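Local coordinates for protein pyruvate kinase (Pyrobaculum aerophilum, PDB 3QTG) that catalyses the last step of glycolysis, passing the phosphoryl group of phosphoenolpyruvate to ADP to give pyruvate and ATP, with the help of a divalent metal cation, at residues Asn48-Ser53 with Asp80-Ser85; Gly99-Phe104 with Trp150-Ala155; Val200-Ala205 with Val227-Glu232. All coordinates share one frame; numbering follows the deposited sequence.

Contact 1 of 3, residues Asn48-Ser53 with Asp80-Ser85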
loop_
_atom_site.group_PDB
_atom_site.type_symbol
_atom_site.label_atom_id
_atom_site.label_comp_id
_atom_site.label_asym_id
_atom_site.label_seq_id
_atom_site.Cartn_x
_atom_site.Cartn_y
_atom_site.Cartn_z
ATOM N N ASN A 48 -29.250 36.355 -4.886
ATOM C CA ASN A 48 -28.665 36.712 -6.165
ATOM C C ASN A 48 -28.831 38.212 -6.383
ATOM O O ASN A 48 -29.954 38.708 -6.497
ATOM C CB ASN A 48 -29.371 35.918 -7.264
ATOM C CG ASN A 48 -28.711 36.052 -8.627
ATOM O OD1 ASN A 48 -27.692 36.732 -8.801
ATOM N ND2 ASN A 48 -29.296 35.391 -9.607
ATOM N N LEU A 49 -27.710 38.937 -6.423
ATOM C CA LEU A 49 -27.745 40.395 -6.528
ATOM C C LEU A 49 -28.013 40.891 -7.969
ATOM O O LEU A 49 -28.034 42.102 -8.220
ATOM C CB LEU A 49 -26.469 41.021 -5.935
ATOM C CG LEU A 49 -26.145 40.765 -4.451
ATOM C CD1 LEU A 49 -24.866 41.468 -4.048
ATOM C CD2 LEU A 49 -27.292 41.162 -3.527
ATOM N N ALA A 50 -28.187 39.946 -8.896
ATOM C CA ALA A 50 -28.769 40.209 -10.215
ATOM C C ALA A 50 -30.264 40.564 -10.106
ATOM O O ALA A 50 -30.717 41.548 -10.687
ATOM C CB ALA A 50 -28.586 38.994 -11.120
ATOM N N HIS A 51 -31.020 39.766 -9.353
ATOM C CA HIS A 51 -32.472 39.923 -9.257
ATOM C C HIS A 51 -32.927 40.549 -7.950
ATOM O O HIS A 51 -34.130 40.704 -7.725
ATOM C CB HIS A 51 -33.185 38.575 -9.405
ATOM C CG HIS A 51 -32.722 37.762 -10.571
ATOM N ND1 HIS A 51 -32.473 36.410 -10.476
ATOM C CD2 HIS A 51 -32.473 38.104 -11.858
ATOM C CE1 HIS A 51 -32.088 35.953 -11.655
ATOM N NE2 HIS A 51 -32.075 36.962 -12.511
ATOM N N ALA A 52 -31.979 40.896 -7.085
ATOM C CA ALA A 52 -32.329 41.359 -5.747
ATOM C C ALA A 52 -32.133 42.850 -5.572
ATOM O O ALA A 52 -31.047 43.386 -5.821
ATOM C CB ALA A 52 -31.566 40.588 -4.679
ATOM N N SER A 53 -33.215 43.498 -5.153
ATOM C CA SER A 53 -33.221 44.888 -4.726
ATOM C C SER A 53 -32.617 44.965 -3.318
ATOM O O SER A 53 -32.840 44.061 -2.509
ATOM C CB SER A 53 -34.668 45.377 -4.696
ATOM O OG SER A 53 -34.763 46.680 -4.160
ATOM N N ASP A 80 -24.656 36.486 -4.182
ATOM C CA ASP A 80 -24.045 36.155 -5.459
ATOM C C ASP A 80 -23.999 37.383 -6.379
ATOM O O ASP A 80 -25.032 37.940 -6.752
ATOM C CB ASP A 80 -24.795 34.984 -6.102
ATOM C CG ASP A 80 -23.977 34.283 -7.166
ATOM O OD1 ASP A 80 -23.073 34.941 -7.738
ATOM O OD2 ASP A 80 -24.218 33.069 -7.430
ATOM N N LEU A 81 -22.793 37.805 -6.737
ATOM C CA LEU A 81 -22.633 38.989 -7.569
ATOM C C LEU A 81 -22.927 38.711 -9.047
ATOM O O LEU A 81 -22.659 37.612 -9.570
ATOM C CB LEU A 81 -21.235 39.597 -7.411
ATOM C CG LEU A 81 -20.824 40.113 -6.035
ATOM C CD1 LEU A 81 -19.343 40.389 -6.049
ATOM C CD2 LEU A 81 -21.601 41.369 -5.690
ATOM N N LYS A 82 -23.473 39.737 -9.703
ATOM C CA LYS A 82 -23.869 39.657 -11.106
ATOM C C LYS A 82 -22.666 39.411 -12.018
ATOM O O LYS A 82 -22.725 38.576 -12.913
ATOM C CB LYS A 82 -24.635 40.940 -11.509
ATOM C CG LYS A 82 -25.347 40.883 -12.872
ATOM C CD LYS A 82 -26.056 39.521 -13.098
ATOM C CE LYS A 82 -26.904 39.477 -14.391
ATOM N NZ LYS A 82 -27.801 38.259 -14.445
ATOM N N GLY A 83 -21.573 40.128 -11.790
ATOM C CA GLY A 83 -20.412 40.015 -12.667
ATOM C C GLY A 83 -20.601 40.798 -13.966
ATOM O O GLY A 83 -21.695 41.276 -14.262
ATOM N N PRO A 84 -19.534 40.935 -14.758
ATOM C CA PRO A 84 -19.735 41.728 -15.974
ATOM C C PRO A 84 -20.546 40.955 -17.023
ATOM O O PRO A 84 -20.705 39.738 -16.941
ATOM C CB PRO A 84 -18.311 42.026 -16.456
ATOM C CG PRO A 84 -17.450 40.916 -15.869
ATOM C CD PRO A 84 -18.164 40.400 -14.624
ATOM N N SER A 85 -21.106 41.668 -17.987
ATOM C CA SER A 85 -21.859 41.022 -19.034
ATOM C C SER A 85 -21.707 41.912 -20.233
ATOM O O SER A 85 -21.417 43.115 -20.085
ATOM C CB SER A 85 -23.333 40.935 -18.651
ATOM O OG SER A 85 -23.857 42.240 -18.432
HETATM O O HOH W 1 -25.062 36.027 -10.016
#
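Asn48 pairs with Asp80 as the two parallel strands reach their ends, and its amide oxygen lies near the other segment: OD1 stands 3.6 Å from Asp80 O. With CG anti to the backbone N (chi1 -172°), OD1 takes the N-H of Ala50 at 3.3 Å, the donor lying well above the carbonyl plane, which makes an Asx turn. The same oxygen lies within hydrogen-bonding reach of a water that can also donate to Leu81 O. Shortened to an alanine, this position is likely to lose the acceptor for the Ala50 N-H and one oxygen that holds the water, leaving the turn freer to open. Leu49 then gives its N-H to Asp80 O (2.9 Å, 162° at the hydrogen), while its CD1 meets Leu81 CD2 at 3.7 Å, the two side chains running side by side. Ala50 sets CB against the aliphatic chain of Lys82, tightly at CD (3.3 Å). The carboxylate of Asp80 is taken up by Arg46 through OD2 and Lys230 through OD1. Loops at the C-terminal ends of neighbouring strands hold the active site in a TIM barrel, and here Asn48 and Asp80 probably bind potassium, while residues 48-51 probably contribute to the ATP site.

Contact 2 of 3, residues Gly99-Phe104 with Trp150-Ala155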
loop_
_atom_site.group_PDB
_atom_site.type_symbol
_atom_site.label_atom_id
_atom_site.label_comp_id
_atom_site.label_asym_id
_atom_site.label_seq_id
_atom_site.Cartn_x
_atom_site.Cartn_y
_atom_site.Cartn_z
ATOM N N GLY A 99 -31.315 31.048 -41.134
ATOM C CA GLY A 99 -30.546 31.245 -42.364
ATOM C C GLY A 99 -30.126 32.684 -42.693
ATOM O O GLY A 99 -29.271 32.883 -43.558
ATOM N N GLU A 100 -30.720 33.679 -42.027
ATOM C CA GLU A 100 -30.354 35.105 -42.219
ATOM C C GLU A 100 -28.912 35.423 -41.780
ATOM O O GLU A 100 -28.463 34.995 -40.718
ATOM C CB GLU A 100 -31.321 36.012 -41.443
ATOM C CG GLU A 100 -31.173 37.527 -41.717
ATOM C CD GLU A 100 -32.246 38.385 -41.038
ATOM O OE1 GLU A 100 -33.300 37.846 -40.640
ATOM O OE2 GLU A 100 -32.040 39.623 -40.914
ATOM N N VAL A 101 -28.181 36.163 -42.613
ATOM C CA VAL A 101 -26.869 36.680 -42.232
ATOM C C VAL A 101 -27.079 37.976 -41.421
ATOM O O VAL A 101 -27.590 38.974 -41.926
ATOM C CB VAL A 101 -25.949 36.883 -43.467
ATOM C CG1 VAL A 101 -24.546 37.290 -43.035
ATOM C CG2 VAL A 101 -25.896 35.589 -44.317
ATOM N N VAL A 102 -26.720 37.912 -40.147
ATOM C CA VAL A 102 -26.941 38.981 -39.192
ATOM C C VAL A 102 -25.623 39.720 -38.938
ATOM O O VAL A 102 -24.570 39.102 -38.782
ATOM C CB VAL A 102 -27.525 38.405 -37.848
ATOM C CG1 VAL A 102 -27.834 39.525 -36.875
ATOM C CG2 VAL A 102 -28.807 37.591 -38.114
ATOM N N LYS A 103 -25.689 41.039 -38.885
ATOM C CA LYS A 103 -24.505 41.869 -38.644
ATOM C C LYS A 103 -24.466 42.459 -37.231
ATOM O O LYS A 103 -25.466 42.996 -36.740
ATOM C CB LYS A 103 -24.411 42.980 -39.700
ATOM C CG LYS A 103 -23.137 43.814 -39.603
ATOM C CD LYS A 103 -22.552 44.101 -40.977
ATOM C CE LYS A 103 -21.511 45.204 -40.927
ATOM N NZ LYS A 103 -21.400 45.925 -42.240
ATOM N N PHE A 104 -23.313 42.327 -36.580
ATOM C CA PHE A 104 -23.047 42.950 -35.281
ATOM C C PHE A 104 -22.000 44.034 -35.463
ATOM O O PHE A 104 -20.998 43.813 -36.140
ATOM C CB PHE A 104 -22.522 41.927 -34.258
ATOM C CG PHE A 104 -23.460 40.769 -33.997
ATOM C CD1 PHE A 104 -23.677 39.797 -34.968
ATOM C CD2 PHE A 104 -24.101 40.653 -32.765
ATOM C CE1 PHE A 104 -24.532 38.718 -34.725
ATOM C CE2 PHE A 104 -24.956 39.610 -32.490
ATOM C CZ PHE A 104 -25.182 38.611 -33.473
ATOM N N TRP A 150 -16.728 44.730 -36.413
ATOM C CA TRP A 150 -17.967 44.114 -36.885
ATOM C C TRP A 150 -17.844 42.599 -37.111
ATOM O O TRP A 150 -16.754 42.061 -37.258
ATOM C CB TRP A 150 -18.508 44.823 -38.134
ATOM C CG TRP A 150 -17.639 44.688 -39.331
ATOM C CD1 TRP A 150 -16.702 45.586 -39.775
ATOM C CD2 TRP A 150 -17.623 43.595 -40.265
ATOM N NE1 TRP A 150 -16.103 45.118 -40.929
ATOM C CE2 TRP A 150 -16.641 43.898 -41.247
ATOM C CE3 TRP A 150 -18.341 42.392 -40.370
ATOM C CZ2 TRP A 150 -16.359 43.040 -42.314
ATOM C CZ3 TRP A 150 -18.062 41.540 -41.419
ATOM C CH2 TRP A 150 -17.080 41.871 -42.392
ATOM N N ILE A 151 -19.002 41.950 -37.163
ATOM C CA ILE A 151 -19.133 40.520 -37.297
ATOM C C ILE A 151 -20.379 40.224 -38.130
ATOM O O ILE A 151 -21.386 40.904 -38.009
ATOM C CB ILE A 151 -19.220 39.885 -35.862
ATOM C CG1 ILE A 151 -17.832 39.467 -35.393
ATOM C CG2 ILE A 151 -20.213 38.728 -35.765
ATOM C CD1 ILE A 151 -17.545 39.957 -33.969
ATOM N N GLU A 152 -20.295 39.216 -38.989
ATOM C CA GLU A 152 -21.470 38.622 -39.584
ATOM C C GLU A 152 -21.630 37.187 -39.076
ATOM O O GLU A 152 -20.644 36.463 -38.921
ATOM C CB GLU A 152 -21.364 38.658 -41.118
ATOM C CG GLU A 152 -21.440 40.099 -41.705
ATOM C CD GLU A 152 -21.103 40.154 -43.192
ATOM O OE1 GLU A 152 -20.425 39.225 -43.707
ATOM O OE2 GLU A 152 -21.524 41.129 -43.853
ATOM N N ALA A 153 -22.875 36.778 -38.845
ATOM C CA ALA A 153 -23.178 35.443 -38.348
ATOM C C ALA A 153 -24.518 34.933 -38.887
ATOM O O ALA A 153 -25.442 35.704 -39.094
ATOM C CB ALA A 153 -23.153 35.436 -36.826
ATOM N N VAL A 154 -24.623 33.636 -39.130
ATOM C CA VAL A 154 -25.844 33.066 -39.690
ATOM C C VAL A 154 -26.673 32.493 -38.560
ATOM O O VAL A 154 -26.174 31.664 -37.780
ATOM C CB VAL A 154 -25.535 31.942 -40.742
ATOM C CG1 VAL A 154 -26.810 31.180 -41.148
ATOM C CG2 VAL A 154 -24.861 32.526 -41.972
ATOM N N ALA A 155 -27.931 32.919 -38.482
ATOM C CA ALA A 155 -28.851 32.438 -37.482
ATOM C C ALA A 155 -29.246 30.981 -37.788
ATOM O O ALA A 155 -29.615 30.644 -38.918
ATOM C CB ALA A 155 -30.062 33.316 -37.433
#
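Phe104 turns CG anti to its carbonyl carbon (chi1 -59°), which swings the ring back along the partner strand, with CD1 3.7 Å from Ile151 CG2 and CE1 4.1 Å from Ala153 CB; Ile151 O lies at the ring's edge, in its plane. Trp150 instead places CG between the backbone N and the carbonyl carbon (chi1 66°), and the indole stands up on the other side of the sheet, where Lys103 crosses it. The CE of that lysine is 4.1 Å from Trp150 CB. Its NZ sits above the five-membered ring, 5.0 Å from the centroid, a long cation-pi approach that can add at most a weak attraction. Glu152 is the non-hydrogen-bonded partner of Lys103, and the opposite charges of the two side chains stay out of direct contact.

The strands are antiparallel and belong to the mixed sheet of the small beta domain that pyruvate kinases insert into the barrel. Strand 115-117 flanks 101-104, strand 139-146 flanks 150-155, and Phe122 and Phe123 of helix 120-125 lie against Ile151.

Val102 with Ala153 and Phe104 with Ile151 are the hydrogen-bonded pairs, each joined by two N-H...O bonds; the straightest runs from Val102 N to Ala153 O at 2.8 Å and 174°. The pairing extends beyond the strand start, where Ala155 N donates to Glu100 O and Gly99 N to Ala155 O. Val102, Phe104, Ile151 and Ala153 line the buried face. On the other, more exposed face Val101 CG2 meets Val154 CG2 at 4.0 Å, and Val101 CG1 lies equally close to Glu152 CB. Val154 CG1 reaches back to Gly99 O at 3.8 Å.

Contact 3 of 3, residues Val200-Ala205 with Val227-Glu232; sequences VAISLA and VAVKIE
Ile202, Lys230 and Glu232 give up the most surface across two parallel barrel strands and the loops that follow them, joined through helix 208-220 in a beta-alpha-beta crossover. Ile202 points to the helix-covered side, where its CD1 presses on Val227 CG1 at 3.3 Å, tighter than ordinary carbon contact, with Val214 of that helix also against it. Its backbone takes part twice: Ile202 N donates to Ala228 O at 2.8 Å, nearly in line with the C=O bond, and Ile202 O accepts from Lys230 N.

Lys230 lays CB and CG beside Ile202 O, then bends at chi2, chi3 and chi4, so that its ammonium group doubles back to Ser203. There NZ, which Asp80 also holds, donates to Ser203 OG at 2.6 Å. Leu81 O is a second partner of that hydroxyl and helps hold it in place for the ammonium group.

Glu232 stretches beyond CG across the loop and crosses the Leu204 side chain at about a right angle. Its OE2 lies on the N-H of Leu204, though the modelled 2.4 Å between OE2 and Leu204 N is too short to be trusted in detail, while OE1 is in a long salt bridge with Lys230 NZ, 3.8 Å away. Two waters tie Lys230 O to Ala205. Glu232 OE1 also lies close to Asp256 OD2, and two carboxylates so near each other are consistent with a shared magnesium site, beside the lysine that probably stabilises the transition state.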
loop_
_atom_site.group_PDB
_atom_site.type_symbol
_atom_site.label_atom_id
_atom_site.label_comp_id
_atom_site.label_asym_id
_atom_site.label_seq_id
_atom_site.Cartn_x
_atom_site.Cartn_y
_atom_site.Cartn_z
ATOM N N VAL A 200 -19.447 35.927 -0.258
ATOM C CA VAL A 200 -19.666 36.703 -1.473
ATOM C C VAL A 200 -19.204 35.847 -2.642
ATOM O O VAL A 200 -18.033 35.468 -2.712
ATOM C CB VAL A 200 -18.830 38.023 -1.467
ATOM C CG1 VAL A 200 -18.739 38.644 -2.868
ATOM C CG2 VAL A 200 -19.388 39.007 -0.470
ATOM N N ALA A 201 -20.115 35.547 -3.556
ATOM C CA ALA A 201 -19.779 34.694 -4.679
ATOM C C ALA A 201 -19.459 35.527 -5.942
ATOM O O ALA A 201 -20.250 36.370 -6.351
ATOM C CB ALA A 201 -20.887 33.669 -4.918
ATOM N N ILE A 202 -18.272 35.305 -6.505
ATOM C CA ILE A 202 -17.745 36.058 -7.654
ATOM C C ILE A 202 -18.106 35.337 -8.944
ATOM O O ILE A 202 -17.848 34.133 -9.076
ATOM C CB ILE A 202 -16.204 36.118 -7.643
ATOM C CG1 ILE A 202 -15.684 36.771 -6.385
ATOM C CG2 ILE A 202 -15.668 36.897 -8.859
ATOM C CD1 ILE A 202 -14.176 36.739 -6.332
ATOM N N SER A 203 -18.668 36.083 -9.899
ATOM C CA SER A 203 -18.948 35.555 -11.237
ATOM C C SER A 203 -17.846 35.867 -12.240
ATOM O O SER A 203 -17.289 36.949 -12.234
ATOM C CB SER A 203 -20.294 36.072 -11.754
ATOM O OG SER A 203 -21.347 35.634 -10.900
ATOM N N LEU A 204 -17.522 34.899 -13.082
ATOM C CA LEU A 204 -16.691 35.116 -14.279
ATOM C C LEU A 204 -15.247 35.534 -14.024
ATOM O O LEU A 204 -14.619 36.141 -14.897
ATOM C CB LEU A 204 -17.374 36.087 -15.281
ATOM C CG LEU A 204 -18.758 35.701 -15.829
ATOM C CD1 LEU A 204 -19.379 36.822 -16.709
ATOM C CD2 LEU A 204 -18.714 34.373 -16.597
ATOM N N ALA A 205 -14.719 35.206 -12.844
ATOM C CA ALA A 205 -13.298 35.374 -12.566
ATOM C C ALA A 205 -12.494 34.352 -13.366
ATOM O O ALA A 205 -12.942 33.223 -13.577
ATOM C CB ALA A 205 -13.038 35.218 -11.075
ATOM N N VAL A 227 -14.679 34.536 0.294
ATOM C CA VAL A 227 -14.878 34.726 -1.139
ATOM C C VAL A 227 -15.052 33.380 -1.856
ATOM O O VAL A 227 -14.148 32.542 -1.878
ATOM C CB VAL A 227 -13.746 35.558 -1.766
ATOM C CG1 VAL A 227 -13.973 35.720 -3.231
ATOM C CG2 VAL A 227 -13.698 36.926 -1.104
ATOM N N ALA A 228 -16.237 33.191 -2.425
ATOM C CA ALA A 228 -16.564 31.973 -3.156
ATOM C C ALA A 228 -16.387 32.245 -4.642
ATOM O O ALA A 228 -16.902 33.244 -5.171
ATOM C CB ALA A 228 -17.983 31.525 -2.827
ATOM N N VAL A 229 -15.614 31.396 -5.311
ATOM C CA VAL A 229 -15.281 31.599 -6.715
ATOM C C VAL A 229 -16.007 30.590 -7.591
ATOM O O VAL A 229 -15.778 29.390 -7.496
ATOM C CB VAL A 229 -13.771 31.529 -6.959
ATOM C CG1 VAL A 229 -13.432 31.642 -8.481
ATOM C CG2 VAL A 229 -13.031 32.603 -6.123
ATOM N N LYS A 230 -16.897 31.100 -8.440
ATOM C CA LYS A 230 -17.637 30.267 -9.381
ATOM C C LYS A 230 -16.784 29.922 -10.576
ATOM O O LYS A 230 -16.094 30.778 -11.118
ATOM C CB LYS A 230 -18.920 30.958 -9.831
ATOM C CG LYS A 230 -19.761 31.414 -8.658
ATOM C CD LYS A 230 -21.241 31.169 -8.882
ATOM C CE LYS A 230 -21.808 32.096 -9.936
ATOM N NZ LYS A 230 -21.827 33.488 -9.436
ATOM N N ILE A 231 -16.807 28.651 -10.961
ATOM C CA ILE A 231 -16.122 28.202 -12.166
ATOM C C ILE A 231 -17.218 28.064 -13.236
ATOM O O ILE A 231 -18.058 27.158 -13.175
ATOM C CB ILE A 231 -15.337 26.892 -11.913
ATOM C CG1 ILE A 231 -14.461 27.028 -10.643
ATOM C CG2 ILE A 231 -14.504 26.510 -13.126
ATOM C CD1 ILE A 231 -13.276 28.005 -10.746
ATOM N N GLU A 232 -17.200 29.001 -14.183
ATOM C CA GLU A 232 -18.322 29.248 -15.093
ATOM C C GLU A 232 -17.926 29.120 -16.555
ATOM O O GLU A 232 -18.787 29.029 -17.425
ATOM C CB GLU A 232 -18.892 30.668 -14.877
ATOM C CG GLU A 232 -19.792 30.836 -13.688
ATOM C CD GLU A 232 -19.881 32.281 -13.222
ATOM O OE1 GLU A 232 -21.003 32.800 -13.073
ATOM O OE2 GLU A 232 -18.831 32.914 -13.013
HETATM O O HOH W 2 -15.916 33.589 -10.620
HETATM O O HOH W 3 -15.603 31.631 -13.932
#

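Overall arrangement
Contacts 1 and 3 belong to one parallel barrel and meet directly, through a salt bridge and a probable hydrogen bond between their segments. Their centres are 12 Å apart. Contact 3 is buried near the middle of the chain and carries charged groups that probably serve catalysis; contact 1, partly buried, sits at the neighbouring strand ends, where a backbone bond, an Asx turn, apolar contacts and a nearby water join the loops. Contact 2 stands apart in the inserted beta domain, its centre about 30 Å from that of contact 1 and 32 Å from that of contact 3. Antiparallel backbone bonds and apolar packing dominate there, with Lys103 and Glu152 on the more exposed face.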